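Local atomic coordinates of uncharacterized protein TP-0789 domain-containing protein (Nitrosomonas europaea ATCC 19718, PDB entry 3BUU), a protein that is of unknown function but belongs to the LolA superfamily, whose members include outer-membrane lipoprotein-sorting proteins, and so may carry lipid-modified or other hydrophobic cargo. Residues A9-L13 with Y115-L119; F21-Q27 with Y207-R213; L49-N55 with L215-F220. One frame throughout, in Å; residues are numbered along the deposited sequence.

Contact 1: A9-L13 with Y115-L119; sequences AQSIL and YHPQL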
loop_
_atom_site.group_PDB
_atom_site.type_symbol
_atom_site.label_atom_id
_atom_site.label_comp_id
_atom_site.label_asym_id
_atom_site.label_seq_id
_atom_site.Cartn_x
_atom_site.Cartn_y
_atom_site.Cartn_z
ATOM N N ALA A 9 -19.151 0.474 9.901
ATOM C CA ALA A 9 -17.866 -0.101 9.436
ATOM C C ALA A 9 -17.374 0.623 8.179
ATOM O O ALA A 9 -16.184 0.888 8.035
ATOM C CB ALA A 9 -18.021 -1.596 9.209
ATOM N N GLN A 10 -18.290 0.914 7.268
ATOM C CA GLN A 10 -17.928 1.611 6.036
ATOM C C GLN A 10 -17.373 3.001 6.332
ATOM O O GLN A 10 -16.351 3.425 5.739
ATOM C CB GLN A 10 -19.168 1.723 5.156
ATOM C CG GLN A 10 -19.538 0.424 4.516
ATOM C CD GLN A 10 -20.250 -0.609 5.418
ATOM O OE1 GLN A 10 -20.785 -0.307 6.542
ATOM N NE2 GLN A 10 -20.276 -1.873 4.900
ATOM N N SER A 11 -18.016 3.738 7.233
ATOM C CA SER A 11 -17.536 5.088 7.527
ATOM C C SER A 11 -16.214 5.084 8.262
ATOM O O SER A 11 -15.385 5.942 8.016
ATOM C CB SER A 11 -18.591 5.951 8.207
ATOM O OG SER A 11 -18.796 5.582 9.545
ATOM N N ILE A 12 -15.999 4.103 9.139
ATOM C CA ILE A 12 -14.737 3.965 9.840
ATOM C C ILE A 12 -13.624 3.738 8.809
ATOM O O ILE A 12 -12.571 4.368 8.859
ATOM C CB ILE A 12 -14.779 2.808 10.861
ATOM C CG1 ILE A 12 -15.778 3.117 11.989
ATOM C CG2 ILE A 12 -13.406 2.586 11.469
ATOM C CD1 ILE A 12 -16.100 1.869 12.798
ATOM N N LEU A 13 -13.854 2.816 7.882
ATOM C CA LEU A 13 -12.844 2.524 6.873
ATOM C C LEU A 13 -12.568 3.744 6.003
ATOM O O LEU A 13 -11.416 4.007 5.664
ATOM C CB LEU A 13 -13.288 1.337 6.011
ATOM C CG LEU A 13 -12.192 0.826 5.092
ATOM C CD1 LEU A 13 -10.968 0.349 5.831
ATOM C CD2 LEU A 13 -12.808 -0.273 4.173
ATOM N N TYR A 115 -12.446 -4.070 -0.371
ATOM C CA TYR A 115 -12.770 -4.927 0.755
ATOM C C TYR A 115 -14.126 -4.541 1.299
ATOM O O TYR A 115 -14.446 -3.356 1.423
ATOM C CB TYR A 115 -11.768 -4.767 1.926
ATOM C CG TYR A 115 -10.373 -5.110 1.499
ATOM C CD1 TYR A 115 -9.912 -6.424 1.548
ATOM C CD2 TYR A 115 -9.535 -4.148 0.972
ATOM C CE1 TYR A 115 -8.648 -6.767 1.067
ATOM C CE2 TYR A 115 -8.278 -4.475 0.479
ATOM C CZ TYR A 115 -7.834 -5.781 0.519
ATOM O OH TYR A 115 -6.615 -6.110 0.009
ATOM N N HIS A 116 -14.896 -5.547 1.696
ATOM C CA HIS A 116 -16.124 -5.317 2.457
ATOM C C HIS A 116 -15.742 -5.260 3.945
ATOM O O HIS A 116 -15.139 -6.213 4.438
ATOM C CB HIS A 116 -17.060 -6.487 2.216
ATOM C CG HIS A 116 -18.140 -6.589 3.266
ATOM N ND1 HIS A 116 -19.314 -5.874 3.210
ATOM C CD2 HIS A 116 -18.163 -7.244 4.459
ATOM C CE1 HIS A 116 -20.049 -6.129 4.289
ATOM N NE2 HIS A 116 -19.364 -6.958 5.060
ATOM N N PRO A 117 -16.031 -4.156 4.642
ATOM C CA PRO A 117 -15.697 -4.051 6.055
ATOM C C PRO A 117 -16.829 -4.459 6.998
ATOM O O PRO A 117 -17.986 -4.179 6.730
ATOM C CB PRO A 117 -15.434 -2.551 6.204
ATOM C CG PRO A 117 -16.396 -1.920 5.264
ATOM C CD PRO A 117 -16.570 -2.897 4.119
ATOM N N GLN A 118 -16.461 -5.081 8.103
ATOM C CA GLN A 118 -17.396 -5.385 9.160
ATOM C C GLN A 118 -16.620 -5.268 10.445
ATOM O O GLN A 118 -15.465 -5.683 10.536
ATOM C CB GLN A 118 -17.929 -6.806 8.964
ATOM C CG GLN A 118 -18.950 -7.274 10.003
ATOM C CD GLN A 118 -19.627 -8.594 9.587
ATOM O OE1 GLN A 118 -20.003 -8.795 8.432
ATOM N NE2 GLN A 118 -19.818 -9.470 10.549
ATOM N N LEU A 119 -17.267 -4.739 11.478
ATOM C CA LEU A 119 -16.616 -4.728 12.779
ATOM C C LEU A 119 -16.474 -6.140 13.308
ATOM O O LEU A 119 -17.478 -6.846 13.472
ATOM C CB LEU A 119 -17.422 -3.878 13.757
ATOM C CG LEU A 119 -16.839 -3.690 15.158
ATOM C CD1 LEU A 119 -15.623 -2.792 15.189
ATOM C CD2 LEU A 119 -17.917 -3.206 16.102
#

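Contact 2: F21-Q27 with Y207-R213; sequences FPQDSFQ and YSDMKLR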
loop_
_atom_site.group_PDB
_atom_site.type_symbol
_atom_site.label_atom_id
_atom_site.label_comp_id
_atom_site.label_asym_id
_atom_site.label_seq_id
_atom_site.Cartn_x
_atom_site.Cartn_y
_atom_site.Cartn_z
ATOM N N PHE A 21 -4.263 8.713 3.067
ATOM C CA PHE A 21 -3.920 9.425 1.822
ATOM C C PHE A 21 -5.031 10.380 1.436
ATOM O O PHE A 21 -6.200 10.147 1.700
ATOM C CB PHE A 21 -3.770 8.473 0.626
ATOM C CG PHE A 21 -2.528 7.645 0.597
ATOM C CD1 PHE A 21 -1.272 8.206 0.795
ATOM C CD2 PHE A 21 -2.595 6.308 0.260
ATOM C CE1 PHE A 21 -0.101 7.433 0.659
ATOM C CE2 PHE A 21 -1.424 5.550 0.131
ATOM C CZ PHE A 21 -0.190 6.124 0.333
ATOM N N PRO A 22 -4.655 11.468 0.732
ATOM C CA PRO A 22 -5.662 12.298 0.128
ATOM C C PRO A 22 -6.566 11.480 -0.769
ATOM O O PRO A 22 -6.086 10.557 -1.459
ATOM C CB PRO A 22 -4.860 13.263 -0.713
ATOM C CG PRO A 22 -3.509 13.209 -0.240
ATOM C CD PRO A 22 -3.284 11.904 0.402
ATOM N N GLN A 23 -7.859 11.806 -0.778
ATOM C CA GLN A 23 -8.817 11.146 -1.666
ATOM C C GLN A 23 -8.867 11.959 -2.945
ATOM O O GLN A 23 -9.855 12.636 -3.255
ATOM C CB GLN A 23 -10.185 10.997 -0.986
ATOM C CG GLN A 23 -10.043 10.193 0.333
ATOM C CD GLN A 23 -9.563 8.779 0.102
ATOM O OE1 GLN A 23 -10.280 8.000 -0.537
ATOM N NE2 GLN A 23 -8.336 8.462 0.518
ATOM N N ASP A 24 -7.745 11.928 -3.647
ATOM C CA ASP A 24 -7.475 12.808 -4.756
ATOM C C ASP A 24 -6.262 12.263 -5.475
ATOM O O ASP A 24 -5.594 11.365 -4.959
ATOM C CB ASP A 24 -7.210 14.228 -4.203
ATOM C CG ASP A 24 -7.511 15.317 -5.166
ATOM O OD1 ASP A 24 -7.741 15.054 -6.369
ATOM O OD2 ASP A 24 -7.519 16.459 -4.693
ATOM N N SER A 25 -5.959 12.849 -6.626
ATOM C CA SER A 25 -4.763 12.501 -7.378
ATOM C C SER A 25 -3.502 13.113 -6.767
ATOM O O SER A 25 -3.444 14.325 -6.505
ATOM C CB SER A 25 -4.938 13.010 -8.815
ATOM O OG SER A 25 -5.980 12.311 -9.459
ATOM N N PHE A 26 -2.468 12.301 -6.553
ATOM C CA PHE A 26 -1.284 12.807 -5.906
ATOM C C PHE A 26 -0.045 12.040 -6.347
ATOM O O PHE A 26 -0.127 10.959 -6.935
ATOM C CB PHE A 26 -1.438 12.807 -4.354
ATOM C CG PHE A 26 -1.470 11.444 -3.724
ATOM C CD1 PHE A 26 -0.275 10.815 -3.339
ATOM C CD2 PHE A 26 -2.665 10.781 -3.480
ATOM C CE1 PHE A 26 -0.294 9.551 -2.749
ATOM C CE2 PHE A 26 -2.654 9.502 -2.899
ATOM C CZ PHE A 26 -1.495 8.926 -2.529
ATOM N N GLN A 27 1.102 12.636 -6.026
ATOM C CA GLN A 27 2.414 12.059 -6.189
ATOM C C GLN A 27 3.018 11.866 -4.802
ATOM O O GLN A 27 2.815 12.694 -3.901
ATOM C CB GLN A 27 3.252 13.030 -7.034
ATOM C CG GLN A 27 4.596 12.464 -7.323
ATOM C CD GLN A 27 5.464 13.439 -8.072
ATOM O OE1 GLN A 27 5.182 13.802 -9.209
ATOM N NE2 GLN A 27 6.534 13.887 -7.428
ATOM N N TYR A 207 7.421 7.587 3.480
ATOM C CA TYR A 207 6.727 8.386 2.471
ATOM C C TYR A 207 7.174 9.804 2.568
ATOM O O TYR A 207 7.160 10.346 3.677
ATOM C CB TYR A 207 5.200 8.325 2.649
ATOM C CG TYR A 207 4.685 6.979 2.369
ATOM C CD1 TYR A 207 4.102 6.707 1.163
ATOM C CD2 TYR A 207 4.803 5.937 3.325
ATOM C CE1 TYR A 207 3.618 5.383 0.876
ATOM C CE2 TYR A 207 4.346 4.658 3.066
ATOM C CZ TYR A 207 3.791 4.379 1.846
ATOM O OH TYR A 207 3.335 3.094 1.626
ATOM N N SER A 208 7.517 10.436 1.445
ATOM C CA SER A 208 8.014 11.827 1.465
ATOM C C SER A 208 7.513 12.556 0.249
ATOM O O SER A 208 7.167 11.967 -0.787
ATOM C CB SER A 208 9.527 11.830 1.568
ATOM O OG SER A 208 10.117 11.251 0.459
ATOM N N ASP A 209 7.552 13.877 0.374
ATOM C CA ASP A 209 7.180 14.814 -0.683
ATOM C C ASP A 209 5.830 14.492 -1.307
ATOM O O ASP A 209 5.685 14.510 -2.536
ATOM C CB ASP A 209 8.268 14.875 -1.740
ATOM C CG ASP A 209 8.149 16.148 -2.582
ATOM O OD1 ASP A 209 7.545 17.154 -2.111
ATOM O OD2 ASP A 209 8.589 16.151 -3.727
HETATM N N MSE A 210 4.852 14.240 -0.478
HETATM C CA MSE A 210 3.512 14.035 -0.950
HETATM C C MSE A 210 2.947 15.344 -1.495
HETATM O O MSE A 210 3.000 16.360 -0.809
HETATM C CB MSE A 210 2.665 13.499 0.191
HETATM C CG MSE A 210 1.323 12.989 -0.256
HETATM SE SE MSE A 210 0.266 12.230 1.194
HETATM C CE MSE A 210 1.329 10.705 1.577
ATOM N N LYS A 211 2.380 15.329 -2.687
ATOM C CA LYS A 211 1.833 16.567 -3.229
ATOM C C LYS A 211 0.706 16.207 -4.164
ATOM O O LYS A 211 0.737 15.196 -4.885
ATOM C CB LYS A 211 2.904 17.355 -3.949
ATOM C CG LYS A 211 3.471 16.652 -5.093
ATOM C CD LYS A 211 4.672 17.365 -5.644
ATOM C CE LYS A 211 5.895 17.123 -4.840
ATOM N NZ LYS A 211 7.074 17.817 -5.430
ATOM N N LEU A 212 -0.312 17.069 -4.189
ATOM C CA LEU A 212 -1.420 16.848 -5.129
ATOM C C LEU A 212 -0.945 17.097 -6.544
ATOM O O LEU A 212 -0.065 17.935 -6.777
ATOM C CB LEU A 212 -2.603 17.743 -4.744
ATOM C CG LEU A 212 -3.196 17.336 -3.367
ATOM C CD1 LEU A 212 -4.251 18.313 -2.891
ATOM C CD2 LEU A 212 -3.668 15.924 -3.258
ATOM N N ARG A 213 -1.486 16.358 -7.495
ATOM C CA ARG A 213 -1.015 16.472 -8.875
ATOM C C ARG A 213 -2.151 16.071 -9.772
ATOM O O ARG A 213 -2.794 15.076 -9.487
ATOM C CB ARG A 213 0.187 15.512 -9.115
ATOM C CG ARG A 213 0.760 15.673 -10.483
ATOM C CD ARG A 213 2.129 15.136 -10.704
ATOM N NE ARG A 213 2.449 15.246 -12.128
ATOM C CZ ARG A 213 3.556 14.781 -12.683
ATOM N NH1 ARG A 213 4.469 14.191 -11.926
ATOM N NH2 ARG A 213 3.738 14.874 -13.993
HETATM O O HOH W 1 6.701 13.245 -4.772
#

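Contact 3: L49-N55 with L215-F220; sequences LSKGNEN and LPDKIF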
loop_
_atom_site.group_PDB
_atom_site.type_symbol
_atom_site.label_atom_id
_atom_site.label_comp_id
_atom_site.label_asym_id
_atom_site.label_seq_id
_atom_site.Cartn_x
_atom_site.Cartn_y
_atom_site.Cartn_z
ATOM N N LEU A 49 2.588 7.762 -8.750
ATOM C CA LEU A 49 1.528 8.667 -9.237
ATOM C C LEU A 49 0.240 7.892 -8.935
ATOM O O LEU A 49 -0.028 6.875 -9.550
ATOM C CB LEU A 49 1.700 8.882 -10.732
ATOM C CG LEU A 49 3.025 9.521 -11.139
ATOM C CD1 LEU A 49 3.083 9.676 -12.668
ATOM C CD2 LEU A 49 3.233 10.852 -10.449
ATOM N N SER A 50 -0.539 8.399 -7.990
ATOM C CA SER A 50 -1.688 7.700 -7.461
ATOM C C SER A 50 -3.009 8.391 -7.824
ATOM O O SER A 50 -3.226 9.565 -7.471
ATOM C CB SER A 50 -1.569 7.620 -5.961
ATOM O OG SER A 50 -2.722 7.089 -5.346
ATOM N N LYS A 51 -3.906 7.652 -8.485
ATOM C CA LYS A 51 -5.199 8.124 -8.839
ATOM C C LYS A 51 -6.256 7.154 -8.291
ATOM O O LYS A 51 -6.908 6.405 -9.018
ATOM C CB LYS A 51 -5.312 8.350 -10.343
ATOM C CG LYS A 51 -6.514 9.154 -10.728
ATOM C CD LYS A 51 -6.499 9.456 -12.216
ATOM C CE LYS A 51 -7.613 10.384 -12.565
ATOM N NZ LYS A 51 -7.634 10.502 -14.061
ATOM N N GLY A 52 -6.338 7.134 -6.967
ATOM C CA GLY A 52 -7.249 6.251 -6.267
ATOM C C GLY A 52 -6.915 4.796 -6.539
ATOM O O GLY A 52 -5.781 4.411 -6.738
ATOM N N ASN A 53 -7.934 3.991 -6.567
ATOM C CA ASN A 53 -7.760 2.585 -6.855
ATOM C C ASN A 53 -7.968 2.279 -8.320
ATOM O O ASN A 53 -7.837 1.122 -8.726
ATOM C CB ASN A 53 -8.690 1.756 -5.988
ATOM C CG ASN A 53 -8.241 1.660 -4.563
ATOM O OD1 ASN A 53 -7.175 2.155 -4.197
ATOM N ND2 ASN A 53 -9.057 1.004 -3.743
ATOM N N GLU A 54 -8.247 3.360 -9.077
ATOM C CA GLU A 54 -8.521 3.405 -10.537
ATOM C C GLU A 54 -7.277 3.161 -11.376
ATOM O O GLU A 54 -7.250 2.308 -12.256
ATOM C CB GLU A 54 -9.256 4.718 -10.964
ATOM C CG GLU A 54 -8.480 6.006 -10.905
ATOM C CD GLU A 54 -9.343 7.207 -11.145
ATOM O OE1 GLU A 54 -9.607 7.495 -12.341
ATOM O OE2 GLU A 54 -9.782 7.870 -10.163
ATOM N N ASN A 55 -6.262 3.974 -11.121
ATOM C CA ASN A 55 -5.034 4.050 -11.914
ATOM C C ASN A 55 -3.887 4.440 -11.034
ATOM O O ASN A 55 -4.037 5.231 -10.121
ATOM C CB ASN A 55 -5.128 5.123 -13.026
ATOM C CG ASN A 55 -6.013 4.723 -14.134
ATOM O OD1 ASN A 55 -7.075 5.278 -14.273
ATOM N ND2 ASN A 55 -5.603 3.747 -14.920
ATOM N N LEU A 215 -3.542 14.117 -12.729
ATOM C CA LEU A 215 -3.087 12.913 -13.402
ATOM C C LEU A 215 -4.101 12.554 -14.473
ATOM O O LEU A 215 -5.076 11.837 -14.207
ATOM C CB LEU A 215 -2.906 11.755 -12.409
ATOM C CG LEU A 215 -1.858 12.045 -11.301
ATOM C CD1 LEU A 215 -1.894 10.896 -10.287
ATOM C CD2 LEU A 215 -0.475 12.195 -11.870
ATOM N N PRO A 216 -3.904 13.072 -15.685
ATOM C CA PRO A 216 -4.862 12.796 -16.746
ATOM C C PRO A 216 -4.977 11.331 -17.038
ATOM O O PRO A 216 -3.990 10.572 -17.025
ATOM C CB PRO A 216 -4.277 13.552 -17.952
ATOM C CG PRO A 216 -3.393 14.564 -17.395
ATOM C CD PRO A 216 -2.784 13.911 -16.154
ATOM N N ASP A 217 -6.176 10.912 -17.388
ATOM C CA ASP A 217 -6.388 9.521 -17.795
ATOM C C ASP A 217 -5.386 9.076 -18.867
ATOM O O ASP A 217 -4.945 7.940 -18.899
ATOM C CB ASP A 217 -7.839 9.342 -18.296
ATOM C CG ASP A 217 -8.180 7.905 -18.531
ATOM O OD1 ASP A 217 -8.332 7.140 -17.562
ATOM O OD2 ASP A 217 -8.319 7.547 -19.715
ATOM N N LYS A 218 -5.043 9.994 -19.768
ATOM C CA LYS A 218 -4.197 9.687 -20.872
ATOM C C LYS A 218 -2.736 9.392 -20.535
ATOM O O LYS A 218 -2.021 8.935 -21.374
ATOM C CB LYS A 218 -4.294 10.841 -21.902
ATOM C CG LYS A 218 -5.626 10.893 -22.650
ATOM C CD LYS A 218 -5.827 12.184 -23.532
ATOM C CE LYS A 218 -7.220 12.288 -24.138
ATOM N NZ LYS A 218 -7.586 10.987 -24.773
ATOM N N ILE A 219 -2.278 9.610 -19.313
ATOM C CA ILE A 219 -0.920 9.147 -18.946
ATOM C C ILE A 219 -0.881 7.669 -18.595
ATOM O O ILE A 219 0.197 7.073 -18.540
ATOM C CB ILE A 219 -0.215 9.966 -17.801
ATOM C CG1 ILE A 219 -0.825 9.691 -16.409
ATOM C CG2 ILE A 219 -0.176 11.436 -18.170
ATOM C CD1 ILE A 219 -0.009 10.349 -15.273
ATOM N N PHE A 220 -2.041 7.049 -18.365
ATOM C CA PHE A 220 -2.054 5.678 -17.853
ATOM C C PHE A 220 -2.084 4.720 -19.020
ATOM O O PHE A 220 -3.063 4.009 -19.248
ATOM C CB PHE A 220 -3.201 5.527 -16.873
ATOM C CG PHE A 220 -2.997 6.350 -15.642
ATOM C CD1 PHE A 220 -2.022 5.985 -14.707
ATOM C CD2 PHE A 220 -3.721 7.506 -15.439
ATOM C CE1 PHE A 220 -1.819 6.771 -13.574
ATOM C CE2 PHE A 220 -3.530 8.285 -14.334
ATOM C CZ PHE A 220 -2.578 7.925 -13.382
HETATM O O HOH W 2 -7.963 7.979 -15.130
#

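Contact 1: A9-L13 with Y115-L119
Helix 9-13 passes strand 115-119 at 112° between their N-to-C directions, with the two axes 7.5 Å apart at their closest; the nearest backbone pair is Ala9 CA and Gln118 CA, 5.3 Å apart, near the start of a helix that runs steeply across the strand. This is helix-on-sheet packing of the LolA-like fold, in which a strongly curved antiparallel sheet wraps round helical elements. The short axis separation is consistent with the small residues at the crossing: Ala9 presents only a methyl group and Pro117 a compact ring. Ala9 CB sits 3.6 Å from Pro117 O and 4.1 Å from Pro117 CB, so the methyl bears on the strand backbone as well as on the ring. Ala9 CB also lies 3.8 Å from Gln118 CA.

Pro117 is the strand's main contribution, its ring wedged against Ala9, Gln10 and Leu13. No hydrogen bond joins the two segments, and the contact rests on van der Waals packing. On its exposed border, in the conformer described, Gln10 bends at chi2 (77°), which carries its amide to the proline and puts Gln10 NE2 3.9 Å from Pro117 CG. A second conformer of this residue exists, so this part of the contact is doubtful.

Leu13 comes at the proline about perpendicularly, one turn further along the helix than Ala9. Its CG stands opposite the backbone N (chi1 -170°), which turns the branched end to the proline. Behind this pair Leu135 of strand 128-137 touches Pro117, while Leu149 of strand 146-152 touches Leu13; the apolar layer therefore continues into the sheet. The leucine itself meets the ring through one methyl, Leu13 CD2, 4.0 Å from Pro117 CB.

Contact 2: F21-Q27 with Y207-R213
The Phe21 ring receives Tyr207 CE1 and the selenomethionine methyl Met210 CE at its edge, both near its plane, while Phe26 CZ lies over one of its faces, toward the rim. With Tyr207 the geometry is offset edge-to-face: the Phe21 edge points to the tyrosine face, centroids 5.9 Å apart and planes at 70°. Tyr207 is held from elsewhere too, its OH bonding to Arg20, which also makes a cation-pi contact with the ring. The Phe26 ring has Pro22 CD over one face, near the rim; Met210 SE stands above a face at 5.1 Å from its centroid, a distant Met-aromatic contact. The same selenium touches Pro22 CD at 3.7 Å, and a bend at chi3 (-67°) carries CE on to Phe21.

These side chains pack where strands 26-36 and 202-212 pair antiparallel in the sheet of the LolA-like fold. Gln27 and Lys211 form a hydrogen-bonded pair, with Gln27 N to Lys211 O at 2.8 Å and a reciprocal bond from Lys211 N to Gln27 O. Phe26 faces Leu212 as a non-hydrogen-bonded pair; beyond it Arg213 N reaches Ser25 O. Leu212 CD2 turns back to Pro22 CB, 3.9 Å away.

Less certain than this backbone pairing are the side-chain bonds of Gln27, which hold for one of its two conformers. There it runs beside Lys211, and Gln27 OE1 accepts from Arg213 NH1 at 2.8 Å, in the guanidinium plane although the two flat groups are tilted by 61°. Gln27 NE2 donates to a water that in turn donates to Asp209 O.

Contact 3: L49-N55 with L215-F220
A classic beta bulge, in which Glu54 and Asn55 both face Lys51, shapes the turn between strands 39-51 and 55-62 of the LolA-like sheet, and the 3-10 turn 217-219 with its flanking residues packs against it. Asn55 packs flat on Phe220: Asn55 CB lies 3.4 Å from the centroid of the Phe220 ring and 5° off its normal, a CH-pi contact almost exactly over the centre. The asparagine amide continues this stack, inclined by 18° to the ring, and its ND2 bonds to Met73 O on strand 70-74. The opposite face of Phe220 is covered by Ile219 CG1, so the ring is sandwiched between the bulge and its own turn.

Lys51 approaches the ring obliquely, its CD 3.8 Å from Phe220 CE2. The chain, extended beyond CG, carries the ammonium group on to the carbonyl of Leu215. The bond from Lys51 NZ to Leu215 O is 2.9 Å long, and its C=O...N angle of 167° puts the donor nearly straight beyond the oxygen.

Leu215 fills the apolar side, CD2 lying 4.1 Å from Leu49 CB and CD1 reaching the strand backbone at Ser50 O. Leu49 CD1 also meets Ile219 CD1, the two side chains crossing at about a right angle. On the polar side one water connects the segments: it accepts from Lys51 NZ at 2.8 Å and lies 2.6 Å from Asp217 OD1 and 3.0 Å from Asn55 OD1.

Along the chain the first segments of contacts 1, 2 and 3 come in that order, whereas the second ones run 115-119, 207-213, 215-220; the segments of every two contacts alternate. Contacts 2 and 3 have centres about 12 Å apart and touch directly: neighbouring strands 26-36 and 39-51 meet through a probable hydrogen bond from Ser50 N to Phe26 O, 2.8 Å. Contact 1 lies further off, its centre about 23 Å from that of contact 2 and 25 Å from that of contact 3. Helix 9-20 leads from contact 1 towards contact 2, so residues 9-27 touch both strand 115-125, outermost within the chain, and strand 202-212, while residues 49-55 meet the loop after it.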